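Local atomic coordinates of cytolethal distending toxin subunit A (PDB entry 1SR4), a protein that probably pairs with CdtC, as a ricin-like lectin subunit, to deliver the CdtB subunit of a genotoxin that arrests and distends host cells. Residues A[62-65]-A[69-72]; A[71-76]-A[112-117]; A[76-81]-A[117-122]; A[126-131]-A[140-145]. One frame throughout, in Å; residues are numbered along the deposited sequence.

Interaction 1 of 4, residues A[62-65]-A[69-72]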
loop_
_atom_site.group_PDB
_atom_site.type_symbol
_atom_site.label_atom_id
_atom_site.label_comp_id
_atom_site.label_asym_id
_atom_site.label_seq_id
_atom_site.Cartn_x
_atom_site.Cartn_y
_atom_site.Cartn_z
ATOM N N THR A 62 -3.959 8.318 10.573
ATOM C CA THR A 62 -3.240 9.153 11.520
ATOM C C THR A 62 -1.768 9.177 11.107
ATOM O O THR A 62 -1.290 8.292 10.387
ATOM C CB THR A 62 -3.285 8.627 12.973
ATOM O OG1 THR A 62 -2.835 7.267 12.996
ATOM C CG2 THR A 62 -4.694 8.736 13.563
ATOM N N LEU A 63 -1.072 10.217 11.542
ATOM C CA LEU A 63 0.357 10.360 11.299
ATOM C C LEU A 63 0.886 10.032 12.689
ATOM O O LEU A 63 0.639 10.776 13.652
ATOM C CB LEU A 63 0.689 11.804 10.906
ATOM C CG LEU A 63 0.093 12.170 9.539
ATOM C CD1 LEU A 63 0.251 13.661 9.240
ATOM C CD2 LEU A 63 0.784 11.316 8.480
ATOM N N MET A 64 1.577 8.903 12.800
ATOM C CA MET A 64 2.078 8.442 14.091
ATOM C C MET A 64 3.590 8.533 14.211
ATOM O O MET A 64 4.311 8.060 13.336
ATOM C CB MET A 64 1.641 6.977 14.307
ATOM C CG MET A 64 2.140 6.367 15.626
ATOM S SD MET A 64 1.906 4.556 15.767
ATOM C CE MET A 64 0.117 4.362 15.827
ATOM N N GLY A 65 4.071 9.133 15.297
ATOM C CA GLY A 65 5.505 9.230 15.501
ATOM C C GLY A 65 6.016 7.906 16.035
ATOM O O GLY A 65 5.230 7.010 16.373
ATOM N N ALA A 69 2.861 8.767 19.318
ATOM C CA ALA A 69 2.115 10.015 19.391
ATOM C C ALA A 69 1.555 10.344 18.016
ATOM O O ALA A 69 2.246 10.199 17.005
ATOM C CB ALA A 69 3.021 11.149 19.907
ATOM N N LEU A 70 0.307 10.802 17.991
ATOM C CA LEU A 70 -0.398 11.112 16.744
ATOM C C LEU A 70 -0.501 12.631 16.502
ATOM O O LEU A 70 -0.854 13.381 17.412
ATOM C CB LEU A 70 -1.808 10.509 16.823
ATOM C CG LEU A 70 -1.903 9.071 17.354
ATOM C CD1 LEU A 70 -3.371 8.737 17.717
ATOM C CD2 LEU A 70 -1.359 8.113 16.319
ATOM N N LEU A 71 -0.168 13.085 15.291
ATOM C CA LEU A 71 -0.275 14.506 14.984
ATOM C C LEU A 71 -1.747 14.872 15.195
ATOM O O LEU A 71 -2.639 14.242 14.623
ATOM C CB LEU A 71 0.097 14.785 13.534
ATOM C CG LEU A 71 0.045 16.295 13.222
ATOM C CD1 LEU A 71 1.187 17.047 13.977
ATOM C CD2 LEU A 71 0.175 16.509 11.718
ATOM N N THR A 72 -2.005 15.900 15.993
ATOM C CA THR A 72 -3.388 16.258 16.264
ATOM C C THR A 72 -3.643 17.728 16.583
ATOM O O THR A 72 -2.749 18.469 17.009
ATOM C CB THR A 72 -3.902 15.439 17.463
ATOM O OG1 THR A 72 -5.269 15.744 17.717
ATOM C CG2 THR A 72 -3.081 15.758 18.708
HETATM O O HOH W 1 -2.849 11.752 13.394
#
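Ala69 leads the 69-72 strand into contact with 62-65 through its carbonyl: Gly65 N donates to Ala69 O at 2.7 Å, nearly straight (174° at the hydrogen) and in the carbonyl plane, while Met64 CA turns its hydrogen to the same oxygen at 3.4 Å. Leu70 comes next, a non-hydrogen-bonded antiparallel pair with Met64 whose CA atoms are 4.5 Å apart. It is the single bridge between the two strands, which belong to different sheets and, 135° apart in direction, are strongly twisted against each other. Leu70 lies alongside Met64, and its CD2 branch does the touching, 3.8 Å from Met64 CB; it also passes across Thr62 at 3.7 Å from OG1. The hydroxyl itself is bonded to Pro197 O; Leu70 CD2 only packs against it. With Leu71 the backbone grips again: Leu71 N donates to Leu63 O at 2.9 Å, and Leu70 CA makes a CA-H...O contact with the same oxygen. The two leucine side chains point the same way, side by side, with Leu71 CG anti to its own N (chi1 -178°) and CD2 3.8 Å from Leu63 CD1. Where the strands splay, a water replaces a direct bond, accepting from Leu63 N and donating to Leu71 O. The contact is buried where two sheets of the beta-trefoil meet: 62-65 runs antiparallel to strand 189-196, with backbone bonds from Thr62 and Met64 to Ala196 and Tyr194, whereas 69-73 pairs with strand 82-86, Leu70 bonding to Tyr85 and Thr72 to Trp83.

Interaction 2 of 4, residues A[71-76]-A[112-117]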
loop_
_atom_site.group_PDB
_atom_site.type_symbol
_atom_site.label_atom_id
_atom_site.label_comp_id
_atom_site.label_asym_id
_atom_site.label_seq_id
_atom_site.Cartn_x
_atom_site.Cartn_y
_atom_site.Cartn_z
ATOM N N LEU A 71 -0.168 13.085 15.291
ATOM C CA LEU A 71 -0.275 14.506 14.984
ATOM C C LEU A 71 -1.747 14.872 15.195
ATOM O O LEU A 71 -2.639 14.242 14.623
ATOM C CB LEU A 71 0.097 14.785 13.534
ATOM C CG LEU A 71 0.045 16.295 13.222
ATOM C CD1 LEU A 71 1.187 17.047 13.977
ATOM C CD2 LEU A 71 0.175 16.509 11.718
ATOM N N THR A 72 -2.005 15.900 15.993
ATOM C CA THR A 72 -3.388 16.258 16.264
ATOM C C THR A 72 -3.643 17.728 16.583
ATOM O O THR A 72 -2.749 18.469 17.009
ATOM C CB THR A 72 -3.902 15.439 17.463
ATOM O OG1 THR A 72 -5.269 15.744 17.717
ATOM C CG2 THR A 72 -3.081 15.758 18.708
ATOM N N VAL A 73 -4.879 18.132 16.328
ATOM C CA VAL A 73 -5.344 19.461 16.676
ATOM C C VAL A 73 -5.452 19.370 18.199
ATOM O O VAL A 73 -5.676 18.280 18.740
ATOM C CB VAL A 73 -6.770 19.700 16.114
ATOM C CG1 VAL A 73 -7.468 20.851 16.884
ATOM C CG2 VAL A 73 -6.698 19.984 14.617
ATOM N N TRP A 74 -5.230 20.471 18.908
ATOM C CA TRP A 74 -5.418 20.443 20.357
ATOM C C TRP A 74 -6.465 21.544 20.606
ATOM O O TRP A 74 -7.628 21.238 20.842
ATOM C CB TRP A 74 -4.120 20.720 21.125
ATOM C CG TRP A 74 -4.347 20.680 22.597
ATOM C CD1 TRP A 74 -4.779 19.609 23.337
ATOM C CD2 TRP A 74 -4.238 21.775 23.508
ATOM N NE1 TRP A 74 -4.950 19.976 24.653
ATOM C CE2 TRP A 74 -4.626 21.300 24.786
ATOM C CE3 TRP A 74 -3.855 23.116 23.370
ATOM C CZ2 TRP A 74 -4.640 22.123 25.919
ATOM C CZ3 TRP A 74 -3.871 23.938 24.503
ATOM C CH2 TRP A 74 -4.260 23.436 25.757
ATOM N N ALA A 75 -6.062 22.815 20.513
ATOM C CA ALA A 75 -7.017 23.923 20.678
ATOM C C ALA A 75 -7.804 23.929 19.374
ATOM O O ALA A 75 -7.221 23.984 18.283
ATOM C CB ALA A 75 -6.279 25.261 20.873
ATOM N N LEU A 76 -9.122 23.872 19.487
ATOM C CA LEU A 76 -9.997 23.795 18.322
ATOM C C LEU A 76 -10.082 24.988 17.379
ATOM O O LEU A 76 -10.334 24.803 16.192
ATOM C CB LEU A 76 -11.418 23.428 18.768
ATOM C CG LEU A 76 -11.603 22.142 19.584
ATOM C CD1 LEU A 76 -13.095 21.964 19.919
ATOM C CD2 LEU A 76 -11.093 20.941 18.795
ATOM N N PHE A 112 -3.480 17.521 4.221
ATOM C CA PHE A 112 -4.195 16.775 5.253
ATOM C C PHE A 112 -5.405 17.536 5.783
ATOM O O PHE A 112 -5.270 18.624 6.341
ATOM C CB PHE A 112 -3.234 16.463 6.400
ATOM C CG PHE A 112 -2.061 15.613 5.988
ATOM C CD1 PHE A 112 -2.125 14.226 6.081
ATOM C CD2 PHE A 112 -0.907 16.203 5.470
ATOM C CE1 PHE A 112 -1.058 13.439 5.662
ATOM C CE2 PHE A 112 0.173 15.424 5.045
ATOM C CZ PHE A 112 0.097 14.039 5.141
ATOM N N VAL A 113 -6.577 16.937 5.620
ATOM C CA VAL A 113 -7.839 17.536 6.048
ATOM C C VAL A 113 -8.344 16.874 7.335
ATOM O O VAL A 113 -8.519 15.659 7.391
ATOM C CB VAL A 113 -8.885 17.371 4.936
ATOM C CG1 VAL A 113 -10.143 18.223 5.243
ATOM C CG2 VAL A 113 -8.255 17.783 3.594
ATOM N N ASN A 114 -8.597 17.671 8.365
ATOM C CA ASN A 114 -9.061 17.115 9.636
ATOM C C ASN A 114 -10.432 16.462 9.514
ATOM O O ASN A 114 -11.347 17.043 8.932
ATOM C CB ASN A 114 -9.102 18.205 10.704
ATOM C CG ASN A 114 -9.193 17.631 12.106
ATOM O OD1 ASN A 114 -10.275 17.539 12.694
ATOM N ND2 ASN A 114 -8.049 17.222 12.643
ATOM N N GLN A 115 -10.576 15.261 10.073
ATOM C CA GLN A 115 -11.844 14.548 9.989
ATOM C C GLN A 115 -12.980 15.288 10.657
ATOM O O GLN A 115 -14.075 15.356 10.122
ATOM C CB GLN A 115 -11.761 13.156 10.637
ATOM C CG GLN A 115 -13.108 12.454 10.658
ATOM C CD GLN A 115 -13.042 11.038 11.183
ATOM O OE1 GLN A 115 -12.213 10.718 12.048
ATOM N NE2 GLN A 115 -13.929 10.179 10.684
ATOM N N SER A 116 -12.711 15.810 11.843
ATOM C CA SER A 116 -13.726 16.499 12.622
ATOM C C SER A 116 -13.969 17.942 12.240
ATOM O O SER A 116 -15.114 18.356 12.081
ATOM C CB SER A 116 -13.359 16.446 14.110
ATOM O OG SER A 116 -14.280 17.199 14.882
ATOM N N LEU A 117 -12.889 18.699 12.079
ATOM C CA LEU A 117 -13.003 20.125 11.799
ATOM C C LEU A 117 -12.965 20.570 10.340
ATOM O O LEU A 117 -13.350 21.691 10.034
ATOM C CB LEU A 117 -11.932 20.870 12.591
ATOM C CG LEU A 117 -11.941 20.592 14.101
ATOM C CD1 LEU A 117 -10.743 21.294 14.751
ATOM C CD2 LEU A 117 -13.244 21.091 14.732
#
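Val73 and Asn114 face each other with CA atoms 8.3 Å apart, and Leu76 and Leu117 with CA atoms 8.1 Å apart, so side chains rather than backbones bridge the two segments. Both leave strands of the beta-trefoil fold, 69-73 and 110-114, and run on as loops; the contact joins these exits, and Leu76 lies within the region, 74-85, inferred to mediate binding to target cells. Val73 serves both partners, one with each methyl. With CG1 anti to the backbone N (chi1 159°), that branch reaches Leu117 CD1 at 3.9 Å, while CG2 meets Asn114 ND2 at 3.7 Å, the Val73 and Asn114 side chains crossing at about a right angle. Leu117 CD1 is the shared apolar point: Leu76 also comes in across it, CD2 at 4.1 Å, and the Leu76 carbonyl oxygen lies 3.8 Å from it. Trp99 packs against both Val73 and Asn114, and His130 against Val73 and Leu117. The Asn114 amide is held at both ends, which fixes its rotation and presents ND2 to Val73 CG2: ND2 donates to Ile96 O, and OD1 turns back on its own chain as an Asx motif, accepting on a lone pair from Leu117 N at 2.9 Å.

Interaction 3 of 4, residues A[76-81]-A[117-122]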
loop_
_atom_site.group_PDB
_atom_site.type_symbol
_atom_site.label_atom_id
_atom_site.label_comp_id
_atom_site.label_asym_id
_atom_site.label_seq_id
_atom_site.Cartn_x
_atom_site.Cartn_y
_atom_site.Cartn_z
ATOM N N LEU A 76 -9.122 23.872 19.487
ATOM C CA LEU A 76 -9.997 23.795 18.322
ATOM C C LEU A 76 -10.082 24.988 17.379
ATOM O O LEU A 76 -10.334 24.803 16.192
ATOM C CB LEU A 76 -11.418 23.428 18.768
ATOM C CG LEU A 76 -11.603 22.142 19.584
ATOM C CD1 LEU A 76 -13.095 21.964 19.919
ATOM C CD2 LEU A 76 -11.093 20.941 18.795
ATOM N N ALA A 77 -9.889 26.203 17.882
ATOM C CA ALA A 77 -9.988 27.369 17.009
ATOM C C ALA A 77 -8.920 27.321 15.916
ATOM O O ALA A 77 -7.806 26.840 16.149
ATOM C CB ALA A 77 -9.841 28.655 17.830
ATOM N N LYS A 78 -9.270 27.821 14.732
ATOM C CA LYS A 78 -8.346 27.848 13.604
ATOM C C LYS A 78 -7.053 28.591 13.928
ATOM O O LYS A 78 -7.040 29.509 14.739
ATOM C CB LYS A 78 -9.022 28.502 12.394
ATOM C CG LYS A 78 -10.167 27.687 11.818
ATOM C CD LYS A 78 -10.760 28.382 10.603
ATOM C CE LYS A 78 -11.825 29.388 10.993
ATOM N NZ LYS A 78 -13.070 28.676 11.425
ATOM N N ARG A 79 -5.971 28.161 13.291
ATOM C CA ARG A 79 -4.640 28.743 13.441
ATOM C C ARG A 79 -3.885 28.420 14.721
ATOM O O ARG A 79 -2.811 28.962 14.969
ATOM C CB ARG A 79 -4.669 30.267 13.196
ATOM C CG ARG A 79 -5.058 30.609 11.746
ATOM C CD ARG A 79 -4.742 32.051 11.338
ATOM N NE ARG A 79 -3.308 32.310 11.187
ATOM C CZ ARG A 79 -2.567 31.925 10.144
ATOM N NH1 ARG A 79 -3.104 31.254 9.131
ATOM N NH2 ARG A 79 -1.274 32.218 10.111
ATOM N N ASN A 80 -4.422 27.508 15.523
ATOM C CA ASN A 80 -3.724 27.099 16.734
ATOM C C ASN A 80 -2.724 26.014 16.349
ATOM O O ASN A 80 -2.893 25.338 15.329
ATOM C CB ASN A 80 -4.714 26.561 17.759
ATOM C CG ASN A 80 -5.302 27.652 18.611
ATOM O OD1 ASN A 80 -4.610 28.227 19.448
ATOM N ND2 ASN A 80 -6.577 27.953 18.398
ATOM N N TRP A 81 -1.691 25.861 17.166
ATOM C CA TRP A 81 -0.650 24.884 16.922
ATOM C C TRP A 81 -1.136 23.443 17.039
ATOM O O TRP A 81 -2.021 23.123 17.831
ATOM C CB TRP A 81 0.509 25.028 17.922
ATOM C CG TRP A 81 1.257 26.319 17.931
ATOM C CD1 TRP A 81 1.298 27.234 18.952
ATOM C CD2 TRP A 81 2.142 26.812 16.914
ATOM N NE1 TRP A 81 2.159 28.262 18.632
ATOM C CE2 TRP A 81 2.691 28.029 17.391
ATOM C CE3 TRP A 81 2.526 26.347 15.650
ATOM C CZ2 TRP A 81 3.611 28.784 16.646
ATOM C CZ3 TRP A 81 3.439 27.097 14.908
ATOM C CH2 TRP A 81 3.971 28.305 15.414
ATOM N N LEU A 117 -12.889 18.699 12.079
ATOM C CA LEU A 117 -13.003 20.125 11.799
ATOM C C LEU A 117 -12.965 20.570 10.340
ATOM O O LEU A 117 -13.350 21.691 10.034
ATOM C CB LEU A 117 -11.932 20.870 12.591
ATOM C CG LEU A 117 -11.941 20.592 14.101
ATOM C CD1 LEU A 117 -10.743 21.294 14.751
ATOM C CD2 LEU A 117 -13.244 21.091 14.732
ATOM N N GLY A 118 -12.500 19.705 9.445
ATOM C CA GLY A 118 -12.454 20.078 8.045
ATOM C C GLY A 118 -11.367 21.083 7.707
ATOM O O GLY A 118 -11.310 21.576 6.585
ATOM N N THR A 119 -10.513 21.406 8.668
ATOM C CA THR A 119 -9.421 22.346 8.401
ATOM C C THR A 119 -8.200 21.576 7.878
ATOM O O THR A 119 -8.159 20.338 7.922
ATOM C CB THR A 119 -9.034 23.158 9.672
ATOM O OG1 THR A 119 -8.844 22.274 10.782
ATOM C CG2 THR A 119 -10.142 24.151 10.028
ATOM N N CYS A 120 -7.206 22.305 7.385
ATOM C CA CYS A 120 -6.004 21.691 6.821
ATOM C C CYS A 120 -4.734 21.960 7.603
ATOM O O CYS A 120 -4.578 23.042 8.198
ATOM C CB CYS A 120 -5.801 22.182 5.384
ATOM S SG CYS A 120 -6.846 21.302 4.191
ATOM N N VAL A 121 -3.826 20.977 7.588
ATOM C CA VAL A 121 -2.540 21.106 8.263
ATOM C C VAL A 121 -1.821 22.177 7.466
ATOM O O VAL A 121 -1.866 22.162 6.232
ATOM C CB VAL A 121 -1.705 19.795 8.204
ATOM C CG1 VAL A 121 -0.261 20.085 8.595
ATOM C CG2 VAL A 121 -2.314 18.718 9.162
ATOM N N GLU A 122 -1.156 23.100 8.158
ATOM C CA GLU A 122 -0.448 24.192 7.477
ATOM C C GLU A 122 0.885 24.544 8.156
ATOM O O GLU A 122 0.940 24.719 9.376
ATOM C CB GLU A 122 -1.338 25.440 7.454
ATOM C CG GLU A 122 -0.776 26.566 6.593
ATOM C CD GLU A 122 -1.711 27.752 6.473
ATOM O OE1 GLU A 122 -2.941 27.550 6.320
ATOM O OE2 GLU A 122 -1.201 28.899 6.513
HETATM O O HOH W 2 -0.037 31.884 7.377
#
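Lys78 lays its aliphatic stem obliquely over Thr119, CG meeting the Thr119 CG2 methyl at 4.0 Å, while one residue on Arg79 brings its guanidinium near the Glu122 carboxylate. Arg79 NH1 and Glu122 OE2 are 4.0 Å apart, beyond a salt bridge; the carboxylate oxygen stands at the guanidinium edge, near its plane, and the two planes are 65° apart. A water spans this gap, accepting from Arg79 NH2 at 3.0 Å and giving Glu122 OE2 a weak bond at 3.3 Å. The closer polar partners lie around the pair: Arg79 NH1 forms a salt bridge with Asp131, its guanidinium makes a cation-pi contact with Tyr124, and Glu122 OE1 accepts from Gln140. Segment 76-81 arches over a hairpin of the beta-trefoil, strands 120-124 and 127-131, is bonded to it by the backbones of Arg79 and His130, and belongs to the region, 74-85, inferred to mediate binding to target cells. A type II turn from Ala77 to Asn80 shapes the arch, with Asn80 ND2 donating to Ala77 O from above the carbonyl plane. Thr119 OG1 sits between its own N and carbonyl carbon (chi1 49°) and bonds to His130 ND1, which leaves CG2 to meet Lys78.

Interaction 4 of 4, residues A[126-131]-A[140-145]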
loop_
_atom_site.group_PDB
_atom_site.type_symbol
_atom_site.label_atom_id
_atom_site.label_comp_id
_atom_site.label_asym_id
_atom_site.label_seq_id
_atom_site.Cartn_x
_atom_site.Cartn_y
_atom_site.Cartn_z
ATOM N N ASN A 126 7.712 28.093 13.107
ATOM C CA ASN A 126 8.518 26.901 13.355
ATOM C C ASN A 126 7.692 25.668 13.712
ATOM O O ASN A 126 8.175 24.801 14.430
ATOM C CB ASN A 126 9.518 27.135 14.486
ATOM C CG ASN A 126 10.530 28.214 14.159
ATOM O OD1 ASN A 126 10.898 28.405 13.004
ATOM N ND2 ASN A 126 10.988 28.919 15.182
ATOM N N GLY A 127 6.459 25.586 13.223
ATOM C CA GLY A 127 5.626 24.430 13.532
ATOM C C GLY A 127 4.484 24.235 12.555
ATOM O O GLY A 127 4.563 24.642 11.404
ATOM N N LEU A 128 3.408 23.617 13.020
ATOM C CA LEU A 128 2.254 23.380 12.173
ATOM C C LEU A 128 1.014 23.902 12.875
ATOM O O LEU A 128 0.943 23.876 14.087
ATOM C CB LEU A 128 2.071 21.871 11.926
ATOM C CG LEU A 128 3.168 21.066 11.218
ATOM C CD1 LEU A 128 2.785 19.578 11.252
ATOM C CD2 LEU A 128 3.341 21.557 9.766
ATOM N N ILE A 129 0.039 24.372 12.101
ATOM C CA ILE A 129 -1.229 24.830 12.664
ATOM C C ILE A 129 -2.266 24.191 11.760
ATOM O O ILE A 129 -1.909 23.418 10.879
ATOM C CB ILE A 129 -1.386 26.372 12.574
ATOM C CG1 ILE A 129 -1.402 26.812 11.105
ATOM C CG2 ILE A 129 -0.278 27.060 13.372
ATOM C CD1 ILE A 129 -1.655 28.314 10.899
ATOM N N HIS A 130 -3.542 24.477 11.994
ATOM C CA HIS A 130 -4.594 23.996 11.111
ATOM C C HIS A 130 -5.383 25.256 10.752
ATOM O O HIS A 130 -5.548 26.149 11.590
ATOM C CB HIS A 130 -5.480 22.924 11.789
ATOM C CG HIS A 130 -6.301 23.426 12.938
ATOM N ND1 HIS A 130 -7.667 23.593 12.860
ATOM C CD2 HIS A 130 -5.956 23.750 14.206
ATOM C CE1 HIS A 130 -8.129 23.997 14.030
ATOM N NE2 HIS A 130 -7.110 24.102 14.864
ATOM N N ASP A 131 -5.822 25.361 9.501
ATOM C CA ASP A 131 -6.582 26.530 9.054
ATOM C C ASP A 131 -7.442 26.152 7.860
ATOM O O ASP A 131 -7.350 25.027 7.333
ATOM C CB ASP A 131 -5.639 27.681 8.667
ATOM C CG ASP A 131 -6.326 29.061 8.703
ATOM O OD1 ASP A 131 -7.503 29.163 9.103
ATOM O OD2 ASP A 131 -5.668 30.052 8.344
ATOM N N GLN A 140 0.126 24.508 2.799
ATOM C CA GLN A 140 -0.690 23.355 3.184
ATOM C C GLN A 140 -0.322 22.109 2.365
ATOM O O GLN A 140 -0.969 21.059 2.486
ATOM C CB GLN A 140 -2.181 23.671 3.018
ATOM C CG GLN A 140 -2.681 24.711 4.019
ATOM C CD GLN A 140 -4.151 25.023 3.870
ATOM O OE1 GLN A 140 -4.843 24.473 3.006
ATOM N NE2 GLN A 140 -4.642 25.902 4.721
ATOM N N GLU A 141 0.730 22.221 1.553
ATOM C CA GLU A 141 1.186 21.107 0.734
ATOM C C GLU A 141 2.463 20.526 1.308
ATOM O O GLU A 141 3.368 21.266 1.706
ATOM C CB GLU A 141 1.427 21.562 -0.706
ATOM C CG GLU A 141 0.153 21.880 -1.492
ATOM C CD GLU A 141 0.411 21.921 -2.991
ATOM O OE1 GLU A 141 0.359 20.862 -3.646
ATOM O OE2 GLU A 141 0.695 23.018 -3.512
ATOM N N PHE A 142 2.533 19.197 1.349
ATOM C CA PHE A 142 3.683 18.498 1.903
ATOM C C PHE A 142 4.190 17.385 0.992
ATOM O O PHE A 142 3.421 16.730 0.290
ATOM C CB PHE A 142 3.319 17.891 3.271
ATOM C CG PHE A 142 2.943 18.913 4.310
ATOM C CD1 PHE A 142 3.904 19.425 5.181
ATOM C CD2 PHE A 142 1.646 19.398 4.388
ATOM C CE1 PHE A 142 3.580 20.405 6.112
ATOM C CE2 PHE A 142 1.313 20.384 5.317
ATOM C CZ PHE A 142 2.292 20.889 6.184
ATOM N N GLU A 143 5.501 17.200 0.990
ATOM C CA GLU A 143 6.116 16.135 0.217
ATOM C C GLU A 143 6.516 15.078 1.241
ATOM O O GLU A 143 7.206 15.384 2.209
ATOM C CB GLU A 143 7.373 16.626 -0.522
ATOM C CG GLU A 143 8.119 15.475 -1.218
ATOM C CD GLU A 143 9.235 15.915 -2.173
ATOM O OE1 GLU A 143 10.113 16.714 -1.770
ATOM O OE2 GLU A 143 9.235 15.432 -3.330
ATOM N N LEU A 144 6.071 13.844 1.064
ATOM C CA LEU A 144 6.469 12.800 2.003
ATOM C C LEU A 144 7.584 12.020 1.336
ATOM O O LEU A 144 7.427 11.517 0.224
ATOM C CB LEU A 144 5.290 11.885 2.351
ATOM C CG LEU A 144 4.362 12.411 3.456
ATOM C CD1 LEU A 144 3.798 13.772 3.059
ATOM C CD2 LEU A 144 3.241 11.408 3.707
ATOM N N LEU A 145 8.717 11.950 2.018
ATOM C CA LEU A 145 9.901 11.276 1.521
ATOM C C LEU A 145 10.024 9.902 2.184
ATOM O O LEU A 145 10.201 9.796 3.393
ATOM C CB LEU A 145 11.134 12.121 1.848
ATOM C CG LEU A 145 11.037 13.654 1.692
ATOM C CD1 LEU A 145 12.257 14.313 2.337
ATOM C CD2 LEU A 145 10.944 14.033 0.229
#
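Leu128 and Phe142 meet because both send CG off beside the backbone N, anti to the carbonyl carbon (chi1 -61° and -62°); the phenyl ring thereby reaches strand 127-131 and the leucine's end swings in to meet it. The CD2 branch makes the contact, 3.8 Å from Phe142 CZ and equally close to CE1, and the two side chains cross at a slant. At the other end of the segments, Gln140 is stretched straight beyond CG (chi2 -180°), and this carries its amide up to Asp131, with NE2 3.9 Å from Asp131 O, too far for a hydrogen bond. The partners that hold this amide lie just outside: NE2 donates to Glu122 OE1 and to Ile132 O, and OE1 accepts from Ser134 N. Asp131, for its part, has a salt bridge from OD2 to Arg79 NH1. The contact thus joins two successive hairpins of the beta-trefoil, 120-124 with 127-131 and 142-146 with 152-156, on the buried side of the fold. Phe142 also rests on Val121 and Ile154, and Leu128 on Leu82, so side chains from four hairpin strands gather here, besides 82-86. Farther along 142-146, Leu144 and Leu145 pack against the CdtB chain, and Leu145 also against the CdtC chain. Chemically the ends differ: the Leu128-Phe142 contact is apolar and non-directional, whereas at Gln140 a buried amide is fixed by several bonds, and the NE2 bond to Glu122 OE1 would probably favour the charged form of Glu122.

From the N terminus, interaction 1 closes first, over a three-residue turn between strands 62-65 and 69-73, and its second strand is also where interaction 2 begins. Interactions 2 and 3 are long-range, each spanning about 35 residues, and they cross: 71-76 and 76-81 meet 112-117 and 117-122 in the same order, sharing Leu76 and Leu117. Together they lay the chain from Val73 to Arg79 against the ends of strands 110-114 and 120-124 and the turn between them. Interaction 4 closes last, over eight residues, after interaction 3; His130 O bonds to Arg79 N, and Cys120 N to Asp131 O, linking the two. Inside the trefoil, Leu71 packs on both Val121 and Leu128, joining interaction 1 to interactions 3 and 4.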